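Local coordinates for putative uncharacterized protein (Dictyostelium purpureum, PDB 4R12), which is nicastrin, probably an essential subunit of the gamma-secretase complex, which cleaves integral membrane proteins such as Notch receptors within the membrane, at residues A168-D174 with A581-I587. Numbering follows the deposited sequence.
Sequences AWGAELD and ALKVFKI
F585 leans its ring against the backbone of the antiparallel neighbour, with G170 O over one face, offset toward the rim, and E172 N at the edge. The phenyl CG sits between the backbone N and the carbonyl carbon (chi1 55°), which brings the ring alongside residues 170-172, CE2 coming within 3.4 Å of A171 C. Having no side chain, G170 leaves room for both this ring and I587 CG1. The two main chains are joined by seven hydrogen bonds; that from G170 N to F585 O is 2.9 Å long.

On the same face as F585, K583 lies beside E172, and its extended chain carries NZ to 3.4 Å from D174 OD2, a weak hydrogen bond within a salt bridge. E172 OE2 is farther from NZ, at 4.1 Å, but lies 2.7 Å from D174 OD1. Two acid oxygens this close would repel if both groups were charged, so one may be protonated; the nearby lysine charge would partly offset that repulsion.

The other face is mostly apolar. K586 lays its methylene CG 4.0 Å from the centroid of the six-membered ring of W169, a CH-pi contact over the face, and V584 CG1 meets W169 CE3 at 3.5 Å. Small A171 fits against V584 CG2. L173 CD1 lies 3.7 Å from L582 CD1, the two leucines running side by side. Helix 148-160 and strand 143-146 cover this face through I154, V157 and F144.

Strand 169-174 also pairs with strand 43-50, so the last strand of this extracellular fragment, 581-586, adds to the small-lobe sheet, with T16 and L18 bonded to its other edge. Chemically, backbone bonds fix the register, apolar side chains pack one face, with W169-K586 at its more open end, and charges and an aromatic ring occupy the other.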
loop_
_atom_site.group_PDB
_atom_site.type_symbol
_atom_site.label_atom_id
_atom_site.label_comp_id
_atom_site.label_asym_id
_atom_site.label_seq_id
_atom_site.Cartn_x
_atom_site.Cartn_y
_atom_site.Cartn_z
ATOM N N ALA A 168 15.499 6.208 -38.219
ATOM C CA ALA A 168 14.325 6.049 -37.354
ATOM C C ALA A 168 14.641 6.011 -35.853
ATOM O O ALA A 168 15.802 6.021 -35.443
ATOM C CB ALA A 168 13.567 4.788 -37.752
ATOM N N TRP A 169 13.592 5.961 -35.037
ATOM C CA TRP A 169 13.736 6.039 -33.583
ATOM C C TRP A 169 13.670 4.685 -32.879
ATOM O O TRP A 169 12.811 3.856 -33.183
ATOM C CB TRP A 169 12.660 6.953 -33.000
ATOM C CG TRP A 169 12.890 8.397 -33.277
ATOM C CD1 TRP A 169 12.362 9.135 -34.300
ATOM C CD2 TRP A 169 13.714 9.287 -32.521
ATOM N NE1 TRP A 169 12.807 10.433 -34.221
ATOM C CE2 TRP A 169 13.641 10.553 -33.138
ATOM C CE3 TRP A 169 14.513 9.137 -31.381
ATOM C CZ2 TRP A 169 14.332 11.662 -32.653
ATOM C CZ3 TRP A 169 15.198 10.241 -30.900
ATOM C CH2 TRP A 169 15.101 11.488 -31.535
ATOM N N GLY A 170 14.571 4.483 -31.922
ATOM C CA GLY A 170 14.590 3.267 -31.124
ATOM C C GLY A 170 14.828 3.565 -29.655
ATOM O O GLY A 170 15.051 4.716 -29.283
ATOM N N ALA A 171 14.781 2.529 -28.818
ATOM C CA ALA A 171 15.020 2.695 -27.385
ATOM C C ALA A 171 15.687 1.476 -26.770
ATOM O O ALA A 171 15.628 0.381 -27.320
ATOM C CB ALA A 171 13.715 2.991 -26.649
ATOM N N GLU A 172 16.329 1.683 -25.625
ATOM C CA GLU A 172 16.860 0.582 -24.839
ATOM C C GLU A 172 16.305 0.627 -23.425
ATOM O O GLU A 172 16.316 1.671 -22.771
ATOM C CB GLU A 172 18.394 0.605 -24.806
ATOM C CG GLU A 172 18.993 -0.361 -23.790
ATOM C CD GLU A 172 20.508 -0.433 -23.862
ATOM O OE1 GLU A 172 21.057 -0.292 -24.970
ATOM O OE2 GLU A 172 21.149 -0.628 -22.808
ATOM N N LEU A 173 15.822 -0.524 -22.967
ATOM C CA LEU A 173 15.301 -0.687 -21.621
ATOM C C LEU A 173 16.217 -1.589 -20.781
ATOM O O LEU A 173 16.395 -2.774 -21.085
ATOM C CB LEU A 173 13.877 -1.277 -21.667
ATOM C CG LEU A 173 12.681 -0.435 -22.133
ATOM C CD1 LEU A 173 12.821 0.062 -23.569
ATOM C CD2 LEU A 173 11.370 -1.224 -21.968
ATOM N N ASP A 174 16.790 -1.023 -19.727
ATOM C CA ASP A 174 17.627 -1.758 -18.780
ATOM C C ASP A 174 16.893 -1.983 -17.463
ATOM O O ASP A 174 16.598 -1.026 -16.740
ATOM C CB ASP A 174 18.930 -1.001 -18.493
ATOM C CG ASP A 174 19.712 -0.687 -19.743
ATOM O OD1 ASP A 174 19.870 -1.590 -20.586
ATOM O OD2 ASP A 174 20.171 0.467 -19.880
ATOM N N ALA A 581 17.091 1.765 -16.253
ATOM C CA ALA A 581 17.249 2.911 -17.152
ATOM C C ALA A 581 16.513 2.758 -18.483
ATOM O O ALA A 581 16.362 1.656 -19.022
ATOM C CB ALA A 581 18.729 3.176 -17.414
ATOM N N LEU A 582 16.069 3.895 -19.009
ATOM C CA LEU A 582 15.399 3.958 -20.295
ATOM C C LEU A 582 16.086 5.004 -21.164
ATOM O O LEU A 582 16.180 6.178 -20.792
ATOM C CB LEU A 582 13.911 4.282 -20.107
ATOM C CG LEU A 582 12.981 4.457 -21.309
ATOM C CD1 LEU A 582 13.356 3.569 -22.478
ATOM C CD2 LEU A 582 11.560 4.128 -20.865
ATOM N N LYS A 583 16.576 4.570 -22.317
ATOM C CA LYS A 583 17.310 5.446 -23.209
ATOM C C LYS A 583 16.678 5.429 -24.588
ATOM O O LYS A 583 16.247 4.379 -25.065
ATOM C CB LYS A 583 18.781 5.017 -23.300
ATOM C CG LYS A 583 19.452 4.787 -21.950
ATOM C CD LYS A 583 20.724 3.951 -22.095
ATOM C CE LYS A 583 21.333 3.635 -20.733
ATOM N NZ LYS A 583 22.496 2.706 -20.839
ATOM N N VAL A 584 16.622 6.595 -25.223
ATOM C CA VAL A 584 16.120 6.700 -26.587
ATOM C C VAL A 584 17.246 7.222 -27.481
ATOM O O VAL A 584 18.111 7.972 -27.028
ATOM C CB VAL A 584 14.864 7.605 -26.651
ATOM C CG1 VAL A 584 14.473 7.918 -28.082
ATOM C CG2 VAL A 584 13.706 6.922 -25.941
ATOM N N PHE A 585 17.247 6.788 -28.737
ATOM C CA PHE A 585 18.330 7.087 -29.663
ATOM C C PHE A 585 17.847 6.873 -31.089
ATOM O O PHE A 585 16.833 6.206 -31.307
ATOM C CB PHE A 585 19.533 6.195 -29.365
ATOM C CG PHE A 585 19.205 4.730 -29.372
ATOM C CD1 PHE A 585 19.279 3.994 -30.543
ATOM C CD2 PHE A 585 18.792 4.097 -28.214
ATOM C CE1 PHE A 585 18.960 2.651 -30.558
ATOM C CE2 PHE A 585 18.473 2.754 -28.218
ATOM C CZ PHE A 585 18.557 2.029 -29.393
ATOM N N LYS A 586 18.565 7.420 -32.064
ATOM C CA LYS A 586 18.225 7.137 -33.455
ATOM C C LYS A 586 19.036 5.952 -33.957
ATOM O O LYS A 586 20.225 5.833 -33.669
ATOM C CB LYS A 586 18.434 8.367 -34.342
ATOM C CG LYS A 586 17.126 9.095 -34.644
ATOM C CD LYS A 586 17.271 10.170 -35.712
ATOM C CE LYS A 586 15.901 10.713 -36.117
ATOM N NZ LYS A 586 16.000 11.870 -37.054
ATOM N N ILE A 587 18.373 5.060 -34.686
ATOM C CA ILE A 587 19.014 3.865 -35.217
ATOM C C ILE A 587 19.970 4.216 -36.350
ATOM O O ILE A 587 19.918 3.620 -37.426
ATOM C CB ILE A 587 17.959 2.856 -35.707
ATOM C CG1 ILE A 587 17.138 2.327 -34.529
ATOM C CG2 ILE A 587 18.622 1.711 -36.456
ATOM C CD1 ILE A 587 15.916 1.539 -34.942
#